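Local coordinates for Non-reducing end alpha-L-arabinofuranosidase BoGH43B (Bacteroides ovatus, PDB 5JOZ), which removes terminal non-reducing alpha-L-arabinofuranosyl residues from xyloglucan side branches, turning 'S' units into 'X' units during xyloglucan degradation, at residues Gly177-Lys182 with Tyr188-Glu193; Leu28-Phe33 with Gly38-His43; Lys45-Trp50 with Thr270-Val275. One frame throughout, in Å; residues are numbered along the deposited sequence.

Contact 1: residues Gly177-Lys182 with Tyr188-Glu193; sequences GPHFYK and YIMSAE
Met190 and Tyr181 meet on one face of an antiparallel strand pair, the thioether lying obliquely against the phenol. The methionine runs extended through its first two torsions and bends at the third (chi3 69°), which brings CE to the edge of the Tyr181 ring. There Met190 CE is 3.7 Å from Tyr181 OH. The same methyl lies near the plane of the His179 imidazole, at its edge. One face of that imidazole carries the carbonyl oxygen of Gly177, set toward the rim. On the other side of the sheet Phe180 offers its edge to Ile189: CG1 sits in the ring plane, 4.0 Å from Phe180 CD1. With chi1 at -166° the Phe180 ring swings away from its own backbone N and reaches this neighbour.

The segments 177-182 and 188-193 form the hairpin of strands 176-183 and 186-193, the first two strands of a four-stranded blade in the five-bladed beta-propeller of family 43. His179 with Met190 and Tyr181 with Tyr188 are hydrogen-bonded pairs; His179 N gives to Met190 O over 2.8 Å, and Tyr188 N to Tyr181 O over 2.7 Å. Phe180 and Ile189 make the non-hydrogen-bonded pair between them, where Ile189 CA approaches His179 O at 3.3 Å in a CA-H...O contact. The buried polar ends look outside the hairpin: Tyr181 OH bonds to Asp240 and Leu241 N, His179 ND1 to Ser128. Gly177, next to the inferred proton donor Glu176, gives its N-H to Asp126, the residue inferred to tune that acid.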
loop_
_atom_site.group_PDB
_atom_site.type_symbol
_atom_site.label_atom_id
_atom_site.label_comp_id
_atom_site.label_asym_id
_atom_site.label_seq_id
_atom_site.Cartn_x
_atom_site.Cartn_y
_atom_site.Cartn_z
ATOM N N GLY A 177 -16.508 -0.502 -0.619
ATOM C CA GLY A 177 -16.004 0.620 -1.391
ATOM C C GLY A 177 -16.975 1.567 -2.069
ATOM O O GLY A 177 -16.723 1.963 -3.212
ATOM N N PRO A 178 -18.065 1.967 -1.370
ATOM C CA PRO A 178 -19.040 2.838 -2.022
ATOM C C PRO A 178 -18.555 4.273 -2.123
ATOM O O PRO A 178 -18.008 4.803 -1.154
ATOM C CB PRO A 178 -20.250 2.756 -1.095
ATOM C CG PRO A 178 -19.652 2.555 0.249
ATOM C CD PRO A 178 -18.484 1.642 0.008
ATOM N N HIS A 179 -18.733 4.882 -3.291
ATOM C CA HIS A 179 -18.501 6.313 -3.467
ATOM C C HIS A 179 -19.772 6.962 -3.967
ATOM O O HIS A 179 -20.554 6.336 -4.679
ATOM C CB HIS A 179 -17.366 6.587 -4.451
ATOM C CG HIS A 179 -16.055 6.047 -3.997
ATOM N ND1 HIS A 179 -15.467 6.419 -2.805
ATOM C CD2 HIS A 179 -15.230 5.135 -4.558
ATOM C CE1 HIS A 179 -14.322 5.773 -2.669
ATOM N NE2 HIS A 179 -14.156 4.986 -3.716
ATOM N N PHE A 180 -19.917 8.235 -3.616
ATOM C CA PHE A 180 -21.093 9.018 -3.876
ATOM C C PHE A 180 -20.717 10.108 -4.882
ATOM O O PHE A 180 -19.763 10.843 -4.656
ATOM C CB PHE A 180 -21.557 9.631 -2.542
ATOM C CG PHE A 180 -22.942 10.204 -2.578
ATOM C CD1 PHE A 180 -24.022 9.415 -2.933
ATOM C CD2 PHE A 180 -23.169 11.533 -2.239
ATOM C CE1 PHE A 180 -25.301 9.941 -2.966
ATOM C CE2 PHE A 180 -24.444 12.065 -2.268
ATOM C CZ PHE A 180 -25.513 11.264 -2.636
ATOM N N TYR A 181 -21.444 10.195 -5.997
ATOM C CA TYR A 181 -21.217 11.256 -6.989
ATOM C C TYR A 181 -22.530 11.895 -7.423
ATOM O O TYR A 181 -23.550 11.216 -7.540
ATOM C CB TYR A 181 -20.496 10.723 -8.232
ATOM C CG TYR A 181 -19.273 9.884 -7.955
ATOM C CD1 TYR A 181 -18.128 10.447 -7.412
ATOM C CD2 TYR A 181 -19.266 8.521 -8.235
ATOM C CE1 TYR A 181 -17.002 9.678 -7.155
ATOM C CE2 TYR A 181 -18.152 7.743 -7.991
ATOM C CZ TYR A 181 -17.017 8.325 -7.451
ATOM O OH TYR A 181 -15.910 7.545 -7.219
ATOM N N LYS A 182 -22.502 13.205 -7.650
ATOM C CA LYS A 182 -23.638 13.911 -8.230
ATOM C C LYS A 182 -23.194 14.257 -9.620
ATOM O O LYS A 182 -22.395 15.171 -9.793
ATOM C CB LYS A 182 -23.985 15.172 -7.430
ATOM C CG LYS A 182 -24.991 16.118 -8.084
ATOM C CD LYS A 182 -26.303 15.434 -8.447
ATOM C CE LYS A 182 -27.361 16.432 -8.894
ATOM N NZ LYS A 182 -27.644 17.460 -7.850
ATOM N N TYR A 188 -25.194 9.086 -7.765
ATOM C CA TYR A 188 -24.719 7.739 -8.054
ATOM C C TYR A 188 -23.970 7.180 -6.874
ATOM O O TYR A 188 -23.162 7.877 -6.264
ATOM C CB TYR A 188 -23.749 7.735 -9.237
ATOM C CG TYR A 188 -24.358 8.012 -10.581
ATOM C CD1 TYR A 188 -24.564 9.314 -11.013
ATOM C CD2 TYR A 188 -24.683 6.974 -11.448
ATOM C CE1 TYR A 188 -25.096 9.576 -12.262
ATOM C CE2 TYR A 188 -25.217 7.228 -12.697
ATOM C CZ TYR A 188 -25.422 8.532 -13.095
ATOM O OH TYR A 188 -25.963 8.800 -14.320
ATOM N N ILE A 189 -24.227 5.911 -6.582
ATOM C CA ILE A 189 -23.460 5.123 -5.633
ATOM C C ILE A 189 -22.770 4.040 -6.451
ATOM O O ILE A 189 -23.428 3.158 -7.000
ATOM C CB ILE A 189 -24.350 4.487 -4.541
ATOM C CG1 ILE A 189 -24.881 5.580 -3.610
ATOM C CG2 ILE A 189 -23.568 3.445 -3.732
ATOM C CD1 ILE A 189 -25.935 5.108 -2.627
ATOM N N MET A 190 -21.443 4.133 -6.539
ATOM C CA MET A 190 -20.621 3.152 -7.235
ATOM C C MET A 190 -19.918 2.361 -6.145
ATOM O O MET A 190 -19.426 2.933 -5.179
ATOM C CB MET A 190 -19.613 3.864 -8.137
ATOM C CG MET A 190 -18.848 2.951 -9.099
ATOM S SD MET A 190 -17.583 3.814 -10.066
ATOM C CE MET A 190 -16.394 4.220 -8.787
ATOM N N SER A 191 -19.866 1.047 -6.292
ATOM C CA SER A 191 -19.353 0.198 -5.219
ATOM C C SER A 191 -18.729 -1.080 -5.766
ATOM O O SER A 191 -18.828 -1.380 -6.953
ATOM C CB SER A 191 -20.499 -0.134 -4.258
ATOM O OG SER A 191 -21.543 -0.795 -4.950
ATOM N N ALA A 192 -18.091 -1.818 -4.870
ATOM C CA ALA A 192 -17.412 -3.062 -5.185
ATOM C C ALA A 192 -18.166 -4.242 -4.570
ATOM O O ALA A 192 -18.757 -4.103 -3.502
ATOM C CB ALA A 192 -15.984 -3.010 -4.657
ATOM N N GLU A 193 -18.143 -5.388 -5.261
ATOM C CA GLU A 193 -18.779 -6.645 -4.820
ATOM C C GLU A 193 -18.017 -7.832 -5.375
ATOM O O GLU A 193 -17.231 -7.670 -6.298
ATOM C CB GLU A 193 -20.212 -6.771 -5.362
ATOM C CG GLU A 193 -21.099 -5.600 -5.064
ATOM C CD GLU A 193 -22.545 -5.800 -5.448
ATOM O OE1 GLU A 193 -22.868 -6.683 -6.276
ATOM O OE2 GLU A 193 -23.367 -5.031 -4.899
#

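Contact 2: residues Leu28-Phe33 with Gly38-His43; sequences LVTSTF and GLPVYH
Thr32 OG1 takes the N-H of Leu39 at 3.0 Å with an N-H...O angle of 159°, a side-chain bond tying the two segments where regular pairing has ended. With chi1 at 40°, OG1 sits between the backbone N and the carbonyl carbon, and the methyl, opposite the carbonyl carbon, presses tightly on Pro40, with 3.3 Å from Thr32 CG2 to Pro40 CD. A valine here would probably cost the segments the only hydrogen bond that joins them at this end and set a methyl against the buried Leu39 N-H. Farther along, Leu28 and Tyr42 exchange both backbone bonds: Tyr42 N reaches Leu28 O at 2.8 Å, and Leu28 N meets Tyr42 O at 3.0 Å. This pair belongs to adjacent antiparallel strands, 25-29 and 40-44, of one four-stranded propeller blade. Pro40 has no N-H to give, but its carbonyl oxygen receives Val29 CA at 3.2 Å in a CA-H...O contact. Thr30 OG1 lies in the plane of the Tyr42 ring at its edge, 3.7 Å from Tyr42 CE2, and both hydroxyls are hydrogen-bonded to Asn14 OD1. Ser31 turns from the partner segment, and its OG bonds to Asp16, the inferred proton acceptor.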
loop_
_atom_site.group_PDB
_atom_site.type_symbol
_atom_site.label_atom_id
_atom_site.label_comp_id
_atom_site.label_asym_id
_atom_site.label_seq_id
_atom_site.Cartn_x
_atom_site.Cartn_y
_atom_site.Cartn_z
ATOM N N LEU A 28 -3.622 11.127 -5.101
ATOM C CA LEU A 28 -4.097 9.773 -4.902
ATOM C C LEU A 28 -3.513 9.150 -3.650
ATOM O O LEU A 28 -2.342 9.342 -3.349
ATOM C CB LEU A 28 -3.742 8.937 -6.130
ATOM C CG LEU A 28 -4.275 7.518 -6.274
ATOM C CD1 LEU A 28 -4.377 7.177 -7.762
ATOM C CD2 LEU A 28 -3.392 6.503 -5.568
ATOM N N VAL A 29 -4.345 8.386 -2.948
ATOM C CA VAL A 29 -3.945 7.668 -1.750
ATOM C C VAL A 29 -4.258 6.207 -1.874
ATOM O O VAL A 29 -5.202 5.835 -2.541
ATOM C CB VAL A 29 -4.650 8.173 -0.467
ATOM C CG1 VAL A 29 -4.014 9.470 0.009
ATOM C CG2 VAL A 29 -6.162 8.329 -0.668
ATOM N N THR A 30 -3.485 5.397 -1.155
ATOM C CA THR A 30 -3.678 3.964 -1.095
ATOM C C THR A 30 -3.567 3.506 0.350
ATOM O O THR A 30 -2.919 4.166 1.152
ATOM C CB THR A 30 -2.605 3.239 -1.957
ATOM O OG1 THR A 30 -1.291 3.673 -1.590
ATOM C CG2 THR A 30 -2.824 3.551 -3.421
ATOM N N SER A 31 -4.180 2.359 0.653
ATOM C CA SER A 31 -4.179 1.786 1.996
ATOM C C SER A 31 -2.833 1.136 2.404
ATOM O O SER A 31 -2.102 0.577 1.580
ATOM C CB SER A 31 -5.340 0.795 2.153
ATOM O OG SER A 31 -5.337 -0.203 1.149
ATOM N N THR A 32 -2.539 1.207 3.695
ATOM C CA THR A 32 -1.240 0.812 4.251
ATOM C C THR A 32 -1.262 -0.227 5.379
ATOM O O THR A 32 -0.236 -0.839 5.658
ATOM C CB THR A 32 -0.490 2.059 4.755
ATOM O OG1 THR A 32 -1.411 2.960 5.395
ATOM C CG2 THR A 32 0.123 2.780 3.615
ATOM N N PHE A 33 -2.401 -0.429 6.036
ATOM C CA PHE A 33 -2.531 -1.464 7.064
ATOM C C PHE A 33 -1.542 -1.206 8.224
ATOM O O PHE A 33 -1.553 -0.101 8.787
ATOM C CB PHE A 33 -2.473 -2.847 6.394
ATOM C CG PHE A 33 -3.574 -3.033 5.393
ATOM C CD1 PHE A 33 -4.843 -3.405 5.809
ATOM C CD2 PHE A 33 -3.386 -2.716 4.064
ATOM C CE1 PHE A 33 -5.893 -3.511 4.903
ATOM C CE2 PHE A 33 -4.428 -2.820 3.155
ATOM C CZ PHE A 33 -5.683 -3.219 3.575
ATOM N N GLY A 38 1.448 6.107 7.171
ATOM C CA GLY A 38 0.238 5.522 6.595
ATOM C C GLY A 38 -0.303 6.404 5.504
ATOM O O GLY A 38 -0.053 7.616 5.507
ATOM N N LEU A 39 -1.038 5.784 4.575
ATOM C CA LEU A 39 -1.746 6.474 3.495
ATOM C C LEU A 39 -0.864 7.404 2.671
ATOM O O LEU A 39 -0.973 8.627 2.781
ATOM C CB LEU A 39 -2.943 7.244 4.085
ATOM C CG LEU A 39 -3.811 6.441 5.063
ATOM C CD1 LEU A 39 -5.035 7.240 5.521
ATOM C CD2 LEU A 39 -4.202 5.114 4.435
ATOM N N PRO A 40 0.022 6.832 1.838
ATOM C CA PRO A 40 0.851 7.678 0.997
ATOM C C PRO A 40 0.026 8.513 0.024
ATOM O O PRO A 40 -1.005 8.050 -0.475
ATOM C CB PRO A 40 1.736 6.671 0.256
ATOM C CG PRO A 40 0.957 5.419 0.259
ATOM C CD PRO A 40 0.320 5.408 1.611
ATOM N N VAL A 41 0.483 9.737 -0.210
ATOM C CA VAL A 41 -0.136 10.672 -1.139
ATOM C C VAL A 41 0.756 10.781 -2.365
ATOM O O VAL A 41 1.860 11.309 -2.270
ATOM C CB VAL A 41 -0.245 12.088 -0.537
ATOM C CG1 VAL A 41 -0.842 13.056 -1.553
ATOM C CG2 VAL A 41 -1.057 12.074 0.744
ATOM N N TYR A 42 0.260 10.311 -3.510
ATOM C CA TYR A 42 0.949 10.450 -4.794
ATOM C C TYR A 42 0.381 11.649 -5.577
ATOM O O TYR A 42 -0.781 11.995 -5.419
ATOM C CB TYR A 42 0.793 9.168 -5.619
ATOM C CG TYR A 42 1.291 7.904 -4.938
ATOM C CD1 TYR A 42 2.633 7.490 -5.053
ATOM C CD2 TYR A 42 0.425 7.115 -4.187
ATOM C CE1 TYR A 42 3.078 6.321 -4.441
ATOM C CE2 TYR A 42 0.860 5.951 -3.564
ATOM C CZ TYR A 42 2.186 5.552 -3.692
ATOM O OH TYR A 42 2.598 4.394 -3.050
ATOM N N HIS A 43 1.213 12.252 -6.427
ATOM C CA HIS A 43 0.867 13.435 -7.205
ATOM C C HIS A 43 1.113 13.144 -8.686
ATOM O O HIS A 43 2.117 12.543 -9.028
ATOM C CB HIS A 43 1.719 14.608 -6.728
ATOM C CG HIS A 43 1.524 15.877 -7.500
ATOM N ND1 HIS A 43 2.522 16.816 -7.636
ATOM C CD2 HIS A 43 0.452 16.371 -8.161
ATOM C CE1 HIS A 43 2.081 17.825 -8.361
ATOM N NE2 HIS A 43 0.826 17.583 -8.689
#

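Contact 3: residues Lys45-Trp50 with Thr270-Val275; sequences KDLVHW and TFLAPV
Leu272 carries the whole contact from its strand, pushing one branch against the loop 45-50. Its CD2 methyl lies 3.4 Å from the backbone oxygen of Leu47 and 3.8 Å from Leu47 CB, and it also touches Val48 CG2. The other methyl, Leu272 CD1, meets Leu47 CD1 at 4.1 Å, the two leucine side chains crossing at about a right angle. With CG opposite the backbone N (chi1 -177°), Leu272 extends toward the loop. No hydrogen bond joins the segments; the meeting is apolar apart from the carbonyl oxygen that CD2 touches.

That oxygen is turned to use within its own loop, receiving a weak hydrogen bond from Trp50 NE1. Behind Leu47 and Val48 stands Asp46, whose carboxylate holds the turn together. Its OD1 accepts two backbone N-H groups, Val48 N from above the carboxylate plane and His49 N at 2.8 Å on the syn side, the pattern of an Asx turn and Asx motif. Asp46 OD2 takes His49 ND1 at 2.9 Å, almost straight (178°) and in the plane of the imidazole, which fixes the rotation of that ring. Val48 CG1 lies over the centre of one face of the same ring, 3.8 Å above its plane. A further bond to OD2 comes from the backbone N of His303, and the Asp46 side chain also packs on Phe297.

The loop connects strands 40-44 and 51-55 of one propeller blade, whereas Leu272 lies on strand 269-277 of another; Trp250, on neighbouring strand 249-256, touches both leucines, and Phe26 of strand 25-29 packs against Leu47.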
loop_
_atom_site.group_PDB
_atom_site.type_symbol
_atom_site.label_atom_id
_atom_site.label_comp_id
_atom_site.label_asym_id
_atom_site.label_seq_id
_atom_site.Cartn_x
_atom_site.Cartn_y
_atom_site.Cartn_z
ATOM N N LYS A 45 0.251 14.958 -12.925
ATOM C CA LYS A 45 -0.379 15.899 -13.869
ATOM C C LYS A 45 -0.991 15.236 -15.118
ATOM O O LYS A 45 -1.673 15.908 -15.896
ATOM C CB LYS A 45 0.633 16.975 -14.292
ATOM C CG LYS A 45 1.180 17.744 -13.097
ATOM C CD LYS A 45 1.900 19.026 -13.473
ATOM C CE LYS A 45 2.017 19.955 -12.268
ATOM N NZ LYS A 45 0.811 20.809 -12.104
ATOM N N ASP A 46 -0.780 13.934 -15.298
ATOM C CA ASP A 46 -1.290 13.215 -16.479
ATOM C C ASP A 46 -2.024 11.893 -16.181
ATOM O O ASP A 46 -2.321 11.137 -17.113
ATOM C CB ASP A 46 -0.143 12.982 -17.477
ATOM C CG ASP A 46 1.030 12.167 -16.890
ATOM O OD1 ASP A 46 0.872 11.441 -15.883
ATOM O OD2 ASP A 46 2.135 12.256 -17.463
ATOM N N LEU A 47 -2.320 11.629 -14.902
ATOM C CA LEU A 47 -2.905 10.347 -14.400
ATOM C C LEU A 47 -2.036 9.094 -14.534
ATOM O O LEU A 47 -2.407 8.039 -14.010
ATOM C CB LEU A 47 -4.291 10.057 -14.998
ATOM C CG LEU A 47 -5.451 10.972 -14.630
ATOM C CD1 LEU A 47 -6.687 10.507 -15.371
ATOM C CD2 LEU A 47 -5.717 10.970 -13.138
ATOM N N VAL A 48 -0.880 9.213 -15.192
ATOM C CA VAL A 48 -0.064 8.071 -15.572
ATOM C C VAL A 48 1.234 8.022 -14.773
ATOM O O VAL A 48 1.595 6.969 -14.256
ATOM C CB VAL A 48 0.230 8.096 -17.087
ATOM C CG1 VAL A 48 1.271 7.045 -17.476
ATOM C CG2 VAL A 48 -1.061 7.863 -17.863
ATOM N N HIS A 49 1.934 9.151 -14.700
ATOM C CA HIS A 49 3.197 9.249 -13.999
ATOM C C HIS A 49 2.971 9.857 -12.614
ATOM O O HIS A 49 2.510 10.991 -12.473
ATOM C CB HIS A 49 4.167 10.079 -14.822
ATOM C CG HIS A 49 4.458 9.484 -16.166
ATOM N ND1 HIS A 49 3.903 9.968 -17.332
ATOM C CD2 HIS A 49 5.222 8.425 -16.523
ATOM C CE1 HIS A 49 4.323 9.238 -18.351
ATOM N NE2 HIS A 49 5.122 8.294 -17.886
ATOM N N TRP A 50 3.304 9.077 -11.599
ATOM C CA TRP A 50 3.004 9.408 -10.216
ATOM C C TRP A 50 4.284 9.583 -9.417
ATOM O O TRP A 50 5.260 8.867 -9.634
ATOM C CB TRP A 50 2.110 8.321 -9.615
ATOM C CG TRP A 50 0.742 8.312 -10.262
ATOM C CD1 TRP A 50 0.364 7.611 -11.363
ATOM C CD2 TRP A 50 -0.399 9.071 -9.858
ATOM N NE1 TRP A 50 -0.951 7.877 -11.670
ATOM C CE2 TRP A 50 -1.440 8.776 -10.762
ATOM C CE3 TRP A 50 -0.644 9.972 -8.814
ATOM C CZ2 TRP A 50 -2.708 9.344 -10.653
ATOM C CZ3 TRP A 50 -1.914 10.536 -8.696
ATOM C CH2 TRP A 50 -2.926 10.222 -9.612
ATOM N N THR A 270 -2.415 -0.440 -8.336
ATOM C CA THR A 270 -3.348 0.570 -8.807
ATOM C C THR A 270 -3.342 0.666 -10.325
ATOM O O THR A 270 -2.296 0.767 -10.940
ATOM C CB THR A 270 -3.016 1.939 -8.197
ATOM O OG1 THR A 270 -3.225 1.886 -6.785
ATOM C CG2 THR A 270 -3.901 3.044 -8.773
ATOM N N PHE A 271 -4.539 0.692 -10.899
ATOM C CA PHE A 271 -4.764 0.654 -12.333
ATOM C C PHE A 271 -5.555 1.888 -12.765
ATOM O O PHE A 271 -6.172 2.573 -11.939
ATOM C CB PHE A 271 -5.540 -0.616 -12.703
ATOM C CG PHE A 271 -4.772 -1.891 -12.461
ATOM C CD1 PHE A 271 -4.640 -2.410 -11.181
ATOM C CD2 PHE A 271 -4.171 -2.567 -13.518
ATOM C CE1 PHE A 271 -3.924 -3.576 -10.953
ATOM C CE2 PHE A 271 -3.455 -3.732 -13.305
ATOM C CZ PHE A 271 -3.333 -4.244 -12.018
ATOM N N LEU A 272 -5.538 2.143 -14.070
ATOM C CA LEU A 272 -6.205 3.296 -14.683
ATOM C C LEU A 272 -7.002 2.816 -15.885
ATOM O O LEU A 272 -6.465 2.083 -16.724
ATOM C CB LEU A 272 -5.158 4.315 -15.141
ATOM C CG LEU A 272 -5.644 5.637 -15.750
ATOM C CD1 LEU A 272 -6.482 6.422 -14.742
ATOM C CD2 LEU A 272 -4.442 6.457 -16.181
ATOM N N ALA A 273 -8.272 3.211 -15.975
ATOM C CA ALA A 273 -9.090 2.861 -17.137
ATOM C C ALA A 273 -10.036 3.996 -17.549
ATOM O O ALA A 273 -10.572 4.687 -16.687
ATOM C CB ALA A 273 -9.869 1.584 -16.860
ATOM N N PRO A 274 -10.244 4.185 -18.868
ATOM C CA PRO A 274 -11.188 5.179 -19.336
ATOM C C PRO A 274 -12.621 4.698 -19.125
ATOM O O PRO A 274 -12.911 3.520 -19.314
ATOM C CB PRO A 274 -10.866 5.286 -20.827
ATOM C CG PRO A 274 -10.409 3.914 -21.201
ATOM C CD PRO A 274 -9.748 3.344 -19.979
ATOM N N VAL A 275 -13.484 5.621 -18.710
ATOM C CA VAL A 275 -14.888 5.350 -18.427
ATOM C C VAL A 275 -15.723 6.078 -19.473
ATOM O O VAL A 275 -15.540 7.266 -19.700
ATOM C CB VAL A 275 -15.262 5.857 -17.015
ATOM C CG1 VAL A 275 -16.758 5.702 -16.740
ATOM C CG2 VAL A 275 -14.444 5.121 -15.970
#

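All three contacts lie in the catalytic family 43 propeller: contact 2 in the first blade, contact 1 in the fourth, and contact 3 between the first and the fifth. Contact 2 comes first along the chain; contact 3 joins the loop just after it to a strand some 220 residues on, and contact 1 is nested inside that long span. Contacts 2 and 3 have centres 15 Å apart and touch, the Trp50 ring packing on Leu28 and Tyr42. Contact 1 stands off, its centre about 20 Å from contact 2 and 19 Å from contact 3. Contacts 1 and 2 each approach the inferred catalytic residues from their own blade, while contact 3, away from these sites, packs where the first and last blades of the propeller ring meet.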